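Local coordinates for YceI-like domain protein (Burkholderia cenocepacia BC7, PDB 5IXH) that probably captures antibiotics outside the cell as a bacterial lipocalin, and here holds the prenyl chain of an octaprenyl diphosphate in its beta barrel, at residues 26-31 with 51-56; 131-136 with 148-153. One frame throughout, in Å; residues are numbered along the deposited sequence. Where two conformers were deposited one is given.

Contact 1: 26-31 with 51-56; sequences FKKFSA and VASFDL. With OTP ((2E,6E,10E,14E,18E,22E,26E)-3,7,11,15,19,23,27,31-octamethyldotriaconta-2,6,10,14,18,22,26,30-octaenyl trihydrogen diphosphate), chain C.
Phe26 and Phe54 form a non-hydrogen-bonded antiparallel pair, and both rings lie on the face of the sheet that lines the prenyl chain. The rings meet obliquely, their planes 41° apart. Phe54 CD1 stands over the centre of one face of the Phe26 ring and lies 3.4 Å from Phe26 CZ. The first torsion of Phe54 (chi1 -166°, CG anti to the backbone N) puts its ring beside OTP, where Phe54 CE2 approaches OTP C33 at 3.5 Å. Phe26 CZ touches another methyl branch, OTP C23, at 3.7 Å, while Leu56 spreads CD1 and CD2 around OTP C38. Phe71 packs edge-to-face with Phe54, and Val65 of helix 59-66 also touches it.

Beside this apolar packing sits a firm polar clasp. Ser53 O accepts the backbone N-H of Lys27 at 3.1 Å, from above the carbonyl plane, and Ser53 OG accepts that of Lys28 N at 2.9 Å. Ser53 OG is also hydrogen-bonded to Asp50 O, which ties the turn at 51-54 to the end of strand 44-50. The loose side is that of the exposed lysines. Lys27, bent at chi2, lays its CE 3.8 Å from Asp55 OD2, yet its NZ stays 4.8 Å from that oxygen. The carboxylate is instead engaged through OD1 by Gly57 and Asn62. The contact therefore divides its chemistry: the closest approaches to the isoprenoid are carbon to carbon, one serine, through carbonyl and hydroxyl, fastens the broken strand 22-34, and the lysine-aspartate pair probably adds little more than diffuse attraction.

Contact 2: 131-136 with 148-153; sequences KRSAFN and VADEVQ. With OTP ((2E,6E,10E,14E,18E,22E,26E)-3,7,11,15,19,23,27,31-octamethyldotriaconta-2,6,10,14,18,22,26,30-octaenyl trihydrogen diphosphate), chain C.
Ser133 OG donates to Asp150 OD2 at 2.6 Å, the shortest polar bond between 131-136 and 148-153. The other carboxylate oxygen, Asp150 OD1, takes the backbone N-H of Ser133 at 2.8 Å, nearly straight at 165°. Both oxygens use their syn lone pairs, so one residue, through its amide and hydroxyl, clasps the carboxylate at two points and fixes its rotation. Ser133 belongs to the short 3-10 turn 132-134.

Arg132 makes a second grip with backbone carbonyls. Its N donates to Asp150 O at 2.9 Å, beside the Lys131-Glu151 bridge, and its side chain then runs back along the 148-150 backbone. CG sits between the backbone N and the carbonyl carbon (chi1 65°), and the chain beyond is extended as far as NE. Two edge N-H groups of the guanidinium are filled in its plane: NE by Ala149 O at 3.0 Å and NH2 by Val148 O at 2.8 Å. Trp142 O also accepts from NH2, and Val137 and Gly138 accept from NH1. Asp150 OD1 lies well out of the guanidinium plane, 4.6 Å from Arg132 NE, near in charge only.

On the barrel side the contact is apolar, with Arg132 CB 3.6 Å from OTP C28 and Val152 CG2 packed against the same methyl. It closes the end of strand 121-131 on the start of strand 151-160 and lines part of the prenyl pocket of this lipocalin-type barrel. Here the buried guanidinium bonds carbonyl oxygens rather than Asp150, whose carboxylate the Ser133 amide and hydroxyl would be expected to stabilise as an anion.

Contacts 1 and 2 touch the same sheet and the same octaprenyl diphosphate, yet they do not touch each other: their centres lie about 18 Å apart and their nearest atoms about 7 Å. Each is partly buried, with an inner side against the prenyl chain and an outer side in solvent. Contact 1 joins strand 22-34 to the short strand 54-55 and meets the lipid mainly through aromatic rings and Leu56. Contact 2 joins the end of strand 121-131 and its 3-10 turn to the beginning of strand 151-160; hydrogen bonds dominate, and aliphatic carbons supply its lipid side. Buried charge distinguishes contact 2, whereas the charged groups of contact 1 are peripheral.

Contact 1: 26-31 with 51-56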
ATOM      1  N   PHE A  26      -3.331  -7.054  -3.767  1.00 15.74           N
ATOM      2  CA  PHE A  26      -4.694  -6.818  -3.341  1.00 15.41           C
ATOM      3  C   PHE A  26      -5.566  -6.696  -4.572  1.00 18.06           C
ATOM      4  O   PHE A  26      -5.346  -5.828  -5.421  1.00 19.75           O
ATOM      5  CB  PHE A  26      -4.776  -5.567  -2.496  1.00 14.87           C
ATOM      6  CG  PHE A  26      -4.024  -5.666  -1.215  1.00 13.40           C
ATOM      7  CD1 PHE A  26      -4.607  -6.258  -0.096  1.00 14.44           C
ATOM      8  CD2 PHE A  26      -2.734  -5.167  -1.100  1.00 15.24           C
ATOM      9  CE1 PHE A  26      -3.920  -6.361   1.099  1.00 15.22           C
ATOM     10  CE2 PHE A  26      -2.047  -5.261   0.097  1.00 15.90           C
ATOM     11  CZ  PHE A  26      -2.629  -5.848   1.198  1.00 17.68           C
ATOM     12  N   LYS A  27      -6.536  -7.580  -4.710  1.00 17.48           N
ATOM     13  CA  LYS A  27      -7.332  -7.606  -5.917  1.00 17.88           C
ATOM     14  C   LYS A  27      -8.481  -6.600  -5.876  1.00 19.08           C
ATOM     15  O   LYS A  27      -9.054  -6.276  -6.911  1.00 22.91           O
ATOM     16  CB  LYS A  27      -7.850  -9.012  -6.151  1.00 21.20           C
ATOM     17  CG  LYS A  27      -6.741 -10.035  -6.387  1.00 26.93           C
ATOM     18  CD  LYS A  27      -5.839  -9.631  -7.562  1.00 50.42           C
ATOM     19  CE  LYS A  27      -4.790 -10.686  -7.875  1.00 60.22           C
ATOM     20  NZ  LYS A  27      -3.863 -10.224  -8.953  1.00 85.17           N
ATOM     21  N   LYS A  28      -8.809  -6.110  -4.692  1.00 16.99           N
ATOM     22  CA  LYS A  28      -9.895  -5.150  -4.546  1.00 17.74           C
ATOM     23  C   LYS A  28      -9.438  -3.946  -3.731  1.00 15.26           C
ATOM     24  O   LYS A  28      -9.050  -4.063  -2.551  1.00 15.35           O
ATOM     25  CB  LYS A  28     -11.101  -5.768  -3.864  1.00 19.53           C
ATOM     26  CG  LYS A  28     -11.787  -6.870  -4.665  1.00 28.34           C
ATOM     27  CD  LYS A  28     -13.024  -7.386  -3.915  1.00 35.86           C
ATOM     28  CE  LYS A  28     -13.568  -8.685  -4.498  1.00 40.94           C
ATOM     29  NZ  LYS A  28     -14.688  -9.218  -3.665  1.00 54.18           N
ATOM     30  N   PHE A  29      -9.463  -2.775  -4.365  1.00 15.79           N
ATOM     31  CA  PHE A  29      -9.179  -1.526  -3.691  1.00 14.44           C
ATOM     32  C   PHE A  29      -9.811  -0.411  -4.467  1.00 16.54           C
ATOM     33  O   PHE A  29     -10.219  -0.595  -5.606  1.00 19.73           O
ATOM     34  CB  PHE A  29      -7.668  -1.315  -3.541  1.00 15.51           C
ATOM     35  CG  PHE A  29      -6.907  -1.288  -4.835  1.00 16.82           C
ATOM     36  CD1 PHE A  29      -6.764  -0.105  -5.561  1.00 22.00           C
ATOM     37  CD2 PHE A  29      -6.311  -2.441  -5.313  1.00 21.81           C
ATOM     38  CE1 PHE A  29      -6.048  -0.089  -6.751  1.00 24.43           C
ATOM     39  CE2 PHE A  29      -5.594  -2.432  -6.499  1.00 27.05           C
ATOM     40  CZ  PHE A  29      -5.456  -1.250  -7.215  1.00 29.81           C
ATOM     41  N   SER A  30      -9.904   0.755  -3.836  1.00 16.78           N
ATOM     42  CA  SER A  30     -10.313   1.961  -4.513  1.00 20.02           C
ATOM     43  C   SER A  30      -9.326   3.059  -4.208  1.00 16.98           C
ATOM     44  O   SER A  30      -8.590   2.993  -3.228  1.00 15.41           O
ATOM     45  CB  SER A  30     -11.681   2.384  -4.036  1.00 22.64           C
ATOM     46  OG  SER A  30     -11.644   2.726  -2.673  1.00 29.34           O
ATOM     47  N   ALA A  31      -9.315   4.080  -5.031  1.00 18.16           N
ATOM     48  CA  ALA A  31      -8.457   5.218  -4.813  1.00 16.03           C
ATOM     49  C   ALA A  31      -9.013   6.432  -5.516  1.00 17.93           C
ATOM     50  O   ALA A  31      -9.690   6.312  -6.541  1.00 22.71           O
ATOM     51  CB  ALA A  31      -7.039   4.906  -5.274  1.00 23.87           C
ATOM     52  N   VAL A  51      -8.745  -5.795   2.567  1.00 13.94           N
ATOM     53  CA  VAL A  51      -7.578  -6.627   2.889  1.00 15.07           C
ATOM     54  C   VAL A  51      -7.811  -8.119   2.630  1.00 16.59           C
ATOM     55  O   VAL A  51      -6.851  -8.822   2.342  1.00 16.28           O
ATOM     56  CB  VAL A  51      -7.005  -6.386   4.325  1.00 16.14           C
ATOM     57  CG1 VAL A  51      -6.697  -4.904   4.535  1.00 16.68           C
ATOM     58  CG2 VAL A  51      -7.928  -6.872   5.367  1.00 19.89           C
ATOM     59  N   ALA A  52      -9.061  -8.580   2.686  1.00 15.32           N
ATOM     60  CA  ALA A  52      -9.372  -9.968   2.385  1.00 16.13           C
ATOM     61  C   ALA A  52      -9.134 -10.325   0.928  1.00 17.47           C
ATOM     62  O   ALA A  52      -9.133 -11.489   0.568  1.00 18.06           O
ATOM     63  CB  ALA A  52     -10.826 -10.271   2.766  1.00 19.28           C
ATOM     64  N   SER A  53      -8.920  -9.328   0.079  1.00 14.71           N
ATOM     65  CA  SER A  53      -8.638  -9.563  -1.333  1.00 15.74           C
ATOM     66  C   SER A  53      -7.151  -9.787  -1.591  1.00 14.04           C
ATOM     67  O   SER A  53      -6.749  -9.926  -2.750  1.00 15.16           O
ATOM     68  CB  SER A  53      -9.127  -8.398  -2.189  1.00 13.77           C
ATOM     69  OG  SER A  53      -8.249  -7.272  -2.110  1.00 14.97           O
ATOM     70  N   PHE A  54      -6.346  -9.855  -0.555  1.00 14.05           N
ATOM     71  CA  PHE A  54      -4.911 -10.123  -0.699  1.00 14.88           C
ATOM     72  C   PHE A  54      -4.687 -11.535  -1.214  1.00 17.04           C
ATOM     73  O   PHE A  54      -5.157 -12.504  -0.616  1.00 17.59           O
ATOM     74  CB  PHE A  54      -4.172  -9.911   0.626  1.00 14.47           C
ATOM     75  CG  PHE A  54      -2.662  -9.841   0.520  1.00 15.09           C
ATOM     76  CD1 PHE A  54      -2.038  -8.852  -0.217  1.00 15.10           C
ATOM     77  CD2 PHE A  54      -1.864 -10.748   1.217  1.00 16.07           C
ATOM     78  CE1 PHE A  54      -0.673  -8.769  -0.277  1.00 17.35           C
ATOM     79  CE2 PHE A  54      -0.496 -10.690   1.138  1.00 17.94           C
ATOM     80  CZ  PHE A  54       0.113  -9.691   0.401  1.00 18.24           C
ATOM     81  N   ASP A  55      -3.988 -11.644  -2.331  1.00 15.99           N
ATOM     82  CA  ASP A  55      -3.779 -12.904  -3.012  1.00 17.35           C
ATOM     83  C   ASP A  55      -2.303 -13.178  -3.185  1.00 18.52           C
ATOM     84  O   ASP A  55      -1.604 -12.477  -3.917  1.00 19.59           O
ATOM     85  CB  ASP A  55      -4.473 -12.860  -4.366  1.00 19.48           C
ATOM     86  CG  ASP A  55      -4.382 -14.170  -5.109  1.00 23.32           C
ATOM     87  OD1 ASP A  55      -4.033 -15.235  -4.528  1.00 23.20           O
ATOM     88  OD2 ASP A  55      -4.685 -14.158  -6.318  1.00 32.06           O
ATOM     89  N   LEU A  56      -1.838 -14.210  -2.501  1.00 17.69           N
ATOM     90  CA  LEU A  56      -0.466 -14.698  -2.595  1.00 19.91           C
ATOM     91  C   LEU A  56      -0.335 -15.850  -3.583  1.00 26.25           C
ATOM     92  O   LEU A  56       0.748 -16.415  -3.723  1.00 28.55           O
ATOM     93  CB  LEU A  56      -0.013 -15.145  -1.205  1.00 18.85           C
ATOM     94  CG  LEU A  56       0.215 -13.981  -0.245  1.00 20.24           C
ATOM     95  CD1 LEU A  56      -0.026 -14.427   1.183  1.00 21.72           C
ATOM     96  CD2 LEU A  56       1.623 -13.467  -0.430  1.00 21.83           C
TER
HETATM   97  O7  OTP C 201       9.009 -22.462   4.825  1.00112.42           O
HETATM   98  P2  OTP C 201       8.316 -21.433   5.695  1.00111.96           P
HETATM   99  O5  OTP C 201       7.778 -22.098   6.942  1.00112.22           O
HETATM  100  O6  OTP C 201       9.296 -20.347   6.083  1.00112.37           O
HETATM  101  O4  OTP C 201       7.115 -20.776   4.892  1.00109.19           O
HETATM  102  P1  OTP C 201       5.968 -19.894   5.546  1.00105.37           P
HETATM  103  O2  OTP C 201       4.874 -20.789   6.084  1.00105.08           O
HETATM  104  O3  OTP C 201       6.534 -19.048   6.666  1.00106.31           O
HETATM  105  O1  OTP C 201       5.370 -18.968   4.402  1.00100.12           O
HETATM  106  C40 OTP C 201       5.282 -17.559   4.543  1.00 94.82           C
HETATM  107  C39 OTP C 201       4.355 -17.150   3.402  1.00 90.01           C
HETATM  108  C37 OTP C 201       4.026 -15.859   3.108  1.00 85.28           C
HETATM  109  C38 OTP C 201       3.078 -15.677   1.923  1.00 85.93           C
HETATM  110  C36 OTP C 201       4.540 -14.633   3.899  1.00 80.01           C
HETATM  111  C35 OTP C 201       3.336 -13.725   4.226  1.00 74.91           C
HETATM  112  C34 OTP C 201       3.735 -12.240   4.306  1.00 70.80           C
HETATM  113  C32 OTP C 201       2.754 -11.280   4.213  1.00 66.71           C
HETATM  114  C33 OTP C 201       1.281 -11.665   4.027  1.00 67.80           C
HETATM  115  C31 OTP C 201       3.131  -9.790   4.297  1.00 61.82           C
HETATM  116  C30 OTP C 201       2.214  -9.084   5.318  1.00 57.51           C
HETATM  117  C29 OTP C 201       1.653  -7.864   4.580  1.00 51.57           C
HETATM  118  C27 OTP C 201       1.759  -6.587   5.075  1.00 50.35           C
HETATM  119  C28 OTP C 201       2.415  -6.221   6.406  1.00 50.08           C
HETATM  120  C26 OTP C 201       1.170  -5.484   4.193  1.00 49.48           C
HETATM  121  C25 OTP C 201       0.355  -4.482   5.020  1.00 46.73           C
HETATM  122  C24 OTP C 201      -0.051  -3.521   3.896  1.00 45.68           C
HETATM  123  C22 OTP C 201      -1.360  -3.287   3.575  1.00 40.81           C
HETATM  124  C23 OTP C 201      -2.540  -3.922   4.318  1.00 42.07           C
HETATM  125  C21 OTP C 201      -1.610  -2.316   2.423  1.00 41.54           C
HETATM  126  C20 OTP C 201      -1.861  -0.961   3.087  1.00 40.99           C
HETATM  127  C19 OTP C 201      -1.577   0.086   2.004  1.00 41.30           C
HETATM  128  C17 OTP C 201      -2.458   1.116   1.748  1.00 40.85           C
HETATM  129  C18 OTP C 201      -3.755   1.249   2.548  1.00 37.13           C
HETATM  130  C16 OTP C 201      -2.168   2.174   0.669  1.00 41.02           C
HETATM  131  C15 OTP C 201      -0.913   1.849  -0.163  1.00 43.53           C
HETATM  132  C14 OTP C 201      -0.515   3.124  -0.925  1.00 44.14           C
HETATM  133  C12 OTP C 201       0.243   4.095  -0.308  1.00 43.49           C
HETATM  134  C13 OTP C 201       0.752   3.969   1.133  1.00 44.29           C
HETATM  135  C11 OTP C 201       0.639   5.371  -1.065  1.00 44.97           C
HETATM  136  C10 OTP C 201      -0.351   5.717  -2.184  1.00 44.86           C
HETATM  137  C9  OTP C 201       0.023   7.151  -2.589  1.00 46.35           C
HETATM  138  C7  OTP C 201      -0.800   7.910  -3.380  1.00 46.40           C
HETATM  139  C8  OTP C 201      -2.130   7.354  -3.892  1.00 44.76           C
HETATM  140  C6  OTP C 201      -0.338   9.340  -3.720  1.00 45.96           C
HETATM  141  C5  OTP C 201      -0.549   9.635  -5.206  1.00 46.77           C
HETATM  142  C4  OTP C 201       0.433  10.779  -5.524  1.00 46.65           C
HETATM  143  C2  OTP C 201       0.067  12.088  -5.736  1.00 44.69           C
HETATM  144  C3  OTP C 201       1.185  13.085  -6.039  1.00 45.56           C
HETATM  145  C1  OTP C 201      -1.383  12.577  -5.687  1.00 44.53           C

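Contact 2: 131-136 with 148-153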
ATOM      1  N   LYS A 131       7.350  -1.551   8.603  1.00 16.35           N
ATOM      2  CA  LYS A 131       7.541  -2.694   9.481  1.00 16.71           C
ATOM      3  C   LYS A 131       6.167  -3.263   9.801  1.00 15.11           C
ATOM      4  O   LYS A 131       5.326  -2.581  10.361  1.00 15.24           O
ATOM      5  CB  LYS A 131       8.220  -2.259  10.777  1.00 18.70           C
ATOM      6  CG  LYS A 131       9.659  -1.835  10.602  1.00 24.40           C
ATOM      7  CD  LYS A 131      10.296  -1.475  11.941  1.00 48.58           C
ATOM      8  CE  LYS A 131      11.820  -1.504  11.866  1.00 53.28           C
ATOM      9  NZ  LYS A 131      12.341  -1.004  10.562  1.00 71.62           N
ATOM     10  N   ARG A 132       5.956  -4.530   9.466  1.00 14.80           N
ATOM     11  CA  ARG A 132       4.679  -5.173   9.768  1.00 13.40           C
ATOM     12  C   ARG A 132       4.366  -5.128  11.252  1.00 14.89           C
ATOM     13  O   ARG A 132       3.197  -5.003  11.643  1.00 14.29           O
ATOM     14  CB  ARG A 132       4.619  -6.608   9.225  1.00 14.34           C
ATOM     15  CG  ARG A 132       5.597  -7.598   9.858  1.00 15.25           C
ATOM     16  CD  ARG A 132       5.566  -8.935   9.131  1.00 16.25           C
ATOM     17  NE  ARG A 132       6.494  -9.881   9.732  1.00 17.41           N
ATOM     18  CZ  ARG A 132       6.270 -10.543  10.862  1.00 18.11           C
ATOM     19  NH1 ARG A 132       5.126 -10.385  11.530  1.00 17.35           N
ATOM     20  NH2 ARG A 132       7.196 -11.375  11.319  1.00 19.40           N
ATOM     21  N   SER A 133       5.405  -5.229  12.082  1.00 14.64           N
ATOM     22  CA  SER A 133       5.223  -5.209  13.536  1.00 15.95           C
ATOM     23  C   SER A 133       4.597  -3.899  14.039  1.00 16.36           C
ATOM     24  O   SER A 133       3.890  -3.910  15.045  1.00 17.15           O
ATOM     25  CB  SER A 133       6.562  -5.428  14.264  1.00 17.04           C
ATOM     26  OG  SER A 133       7.484  -4.407  13.922  1.00 17.80           O
ATOM     27  N   ALA A 134       4.838  -2.789  13.335  1.00 15.20           N
ATOM     28  CA  ALA A 134       4.289  -1.500  13.732  1.00 17.17           C
ATOM     29  C   ALA A 134       2.768  -1.487  13.679  1.00 15.12           C
ATOM     30  O   ALA A 134       2.122  -0.687  14.349  1.00 18.28           O
ATOM     31  CB  ALA A 134       4.834  -0.404  12.841  1.00 16.70           C
ATOM     32  N   PHE A 135       2.196  -2.367  12.866  1.00 13.73           N
ATOM     33  CA  PHE A 135       0.753  -2.472  12.728  1.00 13.27           C
ATOM     34  C   PHE A 135       0.203  -3.787  13.311  1.00 14.29           C
ATOM     35  O   PHE A 135      -0.941  -4.142  13.087  1.00 15.66           O
ATOM     36  CB  PHE A 135       0.384  -2.338  11.244  1.00 13.27           C
ATOM     37  CG  PHE A 135       0.835  -1.050  10.636  1.00 13.18           C
ATOM     38  CD1 PHE A 135       0.027   0.070  10.713  1.00 13.28           C
ATOM     39  CD2 PHE A 135       2.089  -0.934  10.018  1.00 14.26           C
ATOM     40  CE1 PHE A 135       0.431   1.269  10.201  1.00 14.25           C
ATOM     41  CE2 PHE A 135       2.495   0.268   9.491  1.00 16.63           C
ATOM     42  CZ  PHE A 135       1.669   1.382   9.584  1.00 16.72           C
ATOM     43  N   ASN A 136       1.083  -4.477  14.044  0.52 11.53           N
ATOM     44  CA  ASN A 136       0.768  -5.747  14.685  0.52 17.57           C
ATOM     45  C   ASN A 136       0.319  -6.792  13.646  0.52 11.79           C
ATOM     46  O   ASN A 136      -0.498  -7.655  13.959  0.52 16.10           O
ATOM     47  CB  ASN A 136      -0.287  -5.535  15.792  0.52 15.52           C
ATOM     48  CG  ASN A 136      -0.030  -6.383  17.014  0.52 27.36           C
ATOM     49  OD1 ASN A 136       1.119  -6.612  17.397  0.52 33.81           O
ATOM     50  ND2 ASN A 136      -1.102  -6.874  17.630  0.52 25.15           N
ATOM     51  N   VAL A 148       9.390 -14.668   9.159  1.00 26.50           N
ATOM     52  CA  VAL A 148       9.014 -13.694   8.141  1.00 24.52           C
ATOM     53  C   VAL A 148       9.623 -12.368   8.566  1.00 25.25           C
ATOM     54  O   VAL A 148       9.406 -11.921   9.688  1.00 24.00           O
ATOM     55  CB  VAL A 148       7.470 -13.525   8.026  1.00 24.02           C
ATOM     56  CG1 VAL A 148       7.092 -12.432   7.010  1.00 24.92           C
ATOM     57  CG2 VAL A 148       6.826 -14.860   7.670  1.00 29.29           C
ATOM     58  N   ALA A 149      10.408 -11.750   7.685  1.00 24.53           N
ATOM     59  CA  ALA A 149      11.068 -10.492   8.025  1.00 25.17           C
ATOM     60  C   ALA A 149      10.048  -9.426   8.414  1.00 21.82           C
ATOM     61  O   ALA A 149       8.901  -9.457   8.002  1.00 21.34           O
ATOM     62  CB  ALA A 149      11.912  -9.997   6.864  1.00 27.25           C
ATOM     63  N   ASP A 150      10.477  -8.475   9.230  1.00 21.01           N
ATOM     64  CA  ASP A 150       9.617  -7.395   9.660  1.00 18.37           C
ATOM     65  C   ASP A 150       9.343  -6.425   8.505  1.00 21.05           C
ATOM     66  O   ASP A 150       8.216  -5.987   8.291  1.00 18.83           O
ATOM     67  CB  ASP A 150      10.244  -6.652  10.836  1.00 18.95           C
ATOM     68  CG  ASP A 150       9.229  -5.904  11.680  1.00 20.77           C
ATOM     69  OD1 ASP A 150       8.037  -5.855  11.306  1.00 22.57           O
ATOM     70  OD2 ASP A 150       9.630  -5.350  12.721  1.00 21.67           O
ATOM     71  N   GLU A 151      10.372  -6.110   7.731  1.00 23.19           N
ATOM     72  CA  GLU A 151      10.178  -5.163   6.645  1.00 25.15           C
ATOM     73  C   GLU A 151       9.322  -5.729   5.518  1.00 20.13           C
ATOM     74  O   GLU A 151       9.573  -6.825   5.029  1.00 24.07           O
ATOM     75  CB  GLU A 151      11.508  -4.683   6.060  1.00 30.93           C
ATOM     76  CG  GLU A 151      11.262  -3.602   5.005  1.00 49.49           C
ATOM     77  CD  GLU A 151      12.507  -2.857   4.588  1.00 75.87           C
ATOM     78  OE1 GLU A 151      12.930  -3.023   3.426  1.00 55.51           O
ATOM     79  OE2 GLU A 151      13.041  -2.082   5.411  1.00 58.61           O
ATOM     80  N   VAL A 152       8.305  -4.968   5.123  1.00 19.72           N
ATOM     81  CA  VAL A 152       7.449  -5.292   3.978  1.00 19.84           C
ATOM     82  C   VAL A 152       7.438  -4.082   3.060  1.00 19.94           C
ATOM     83  O   VAL A 152       7.280  -2.946   3.526  1.00 20.64           O
ATOM     84  CB  VAL A 152       6.007  -5.607   4.430  1.00 20.38           C
ATOM     85  CG1 VAL A 152       5.061  -5.795   3.230  1.00 23.41           C
ATOM     86  CG2 VAL A 152       5.991  -6.834   5.308  1.00 21.50           C
ATOM     87  N   GLN A 153       7.587  -4.306   1.761  1.00 20.47           N
ATOM     88  CA  GLN A 153       7.539  -3.228   0.792  1.00 20.88           C
ATOM     89  C   GLN A 153       6.167  -3.187   0.131  1.00 21.45           C
ATOM     90  O   GLN A 153       5.735  -4.157  -0.500  1.00 23.89           O
ATOM     91  CB  GLN A 153       8.619  -3.404  -0.273  1.00 26.92           C
ATOM     92  CG  GLN A 153      10.024  -3.327   0.268  1.00 31.53           C
ATOM     93  CD  GLN A 153      11.063  -3.529  -0.810  1.00 69.03           C
ATOM     94  OE1 GLN A 153      10.740  -3.914  -1.934  1.00 70.20           O
ATOM     95  NE2 GLN A 153      12.322  -3.267  -0.475  1.00 83.35           N
TER
HETATM   96  O7  OTP C 201       9.009 -22.462   4.825  1.00112.42           O
HETATM   97  P2  OTP C 201       8.316 -21.433   5.695  1.00111.96           P
HETATM   98  O5  OTP C 201       7.778 -22.098   6.942  1.00112.22           O
HETATM   99  O6  OTP C 201       9.296 -20.347   6.083  1.00112.37           O
HETATM  100  O4  OTP C 201       7.115 -20.776   4.892  1.00109.19           O
HETATM  101  P1  OTP C 201       5.968 -19.894   5.546  1.00105.37           P
HETATM  102  O2  OTP C 201       4.874 -20.789   6.084  1.00105.08           O
HETATM  103  O3  OTP C 201       6.534 -19.048   6.666  1.00106.31           O
HETATM  104  O1  OTP C 201       5.370 -18.968   4.402  1.00100.12           O
HETATM  105  C40 OTP C 201       5.282 -17.559   4.543  1.00 94.82           C
HETATM  106  C39 OTP C 201       4.355 -17.150   3.402  1.00 90.01           C
HETATM  107  C37 OTP C 201       4.026 -15.859   3.108  1.00 85.28           C
HETATM  108  C38 OTP C 201       3.078 -15.677   1.923  1.00 85.93           C
HETATM  109  C36 OTP C 201       4.540 -14.633   3.899  1.00 80.01           C
HETATM  110  C35 OTP C 201       3.336 -13.725   4.226  1.00 74.91           C
HETATM  111  C34 OTP C 201       3.735 -12.240   4.306  1.00 70.80           C
HETATM  112  C32 OTP C 201       2.754 -11.280   4.213  1.00 66.71           C
HETATM  113  C33 OTP C 201       1.281 -11.665   4.027  1.00 67.80           C
HETATM  114  C31 OTP C 201       3.131  -9.790   4.297  1.00 61.82           C
HETATM  115  C30 OTP C 201       2.214  -9.084   5.318  1.00 57.51           C
HETATM  116  C29 OTP C 201       1.653  -7.864   4.580  1.00 51.57           C
HETATM  117  C27 OTP C 201       1.759  -6.587   5.075  1.00 50.35           C
HETATM  118  C28 OTP C 201       2.415  -6.221   6.406  1.00 50.08           C
HETATM  119  C26 OTP C 201       1.170  -5.484   4.193  1.00 49.48           C
HETATM  120  C25 OTP C 201       0.355  -4.482   5.020  1.00 46.73           C
HETATM  121  C24 OTP C 201      -0.051  -3.521   3.896  1.00 45.68           C
HETATM  122  C22 OTP C 201      -1.360  -3.287   3.575  1.00 40.81           C
HETATM  123  C23 OTP C 201      -2.540  -3.922   4.318  1.00 42.07           C
HETATM  124  C21 OTP C 201      -1.610  -2.316   2.423  1.00 41.54           C
HETATM  125  C20 OTP C 201      -1.861  -0.961   3.087  1.00 40.99           C
HETATM  126  C19 OTP C 201      -1.577   0.086   2.004  1.00 41.30           C
HETATM  127  C17 OTP C 201      -2.458   1.116   1.748  1.00 40.85           C
HETATM  128  C18 OTP C 201      -3.755   1.249   2.548  1.00 37.13           C
HETATM  129  C16 OTP C 201      -2.168   2.174   0.669  1.00 41.02           C
HETATM  130  C15 OTP C 201      -0.913   1.849  -0.163  1.00 43.53           C
HETATM  131  C14 OTP C 201      -0.515   3.124  -0.925  1.00 44.14           C
HETATM  132  C12 OTP C 201       0.243   4.095  -0.308  1.00 43.49           C
HETATM  133  C13 OTP C 201       0.752   3.969   1.133  1.00 44.29           C
HETATM  134  C11 OTP C 201       0.639   5.371  -1.065  1.00 44.97           C
HETATM  135  C10 OTP C 201      -0.351   5.717  -2.184  1.00 44.86           C
HETATM  136  C9  OTP C 201       0.023   7.151  -2.589  1.00 46.35           C
HETATM  137  C7  OTP C 201      -0.800   7.910  -3.380  1.00 46.40           C
HETATM  138  C8  OTP C 201      -2.130   7.354  -3.892  1.00 44.76           C
HETATM  139  C6  OTP C 201      -0.338   9.340  -3.720  1.00 45.96           C
HETATM  140  C5  OTP C 201      -0.549   9.635  -5.206  1.00 46.77           C
HETATM  141  C4  OTP C 201       0.433  10.779  -5.524  1.00 46.65           C
HETATM  142  C2  OTP C 201       0.067  12.088  -5.736  1.00 44.69           C
HETATM  143  C3  OTP C 201       1.185  13.085  -6.039  1.00 45.56           C
HETATM  144  C1  OTP C 201      -1.383  12.577  -5.687  1.00 44.53           C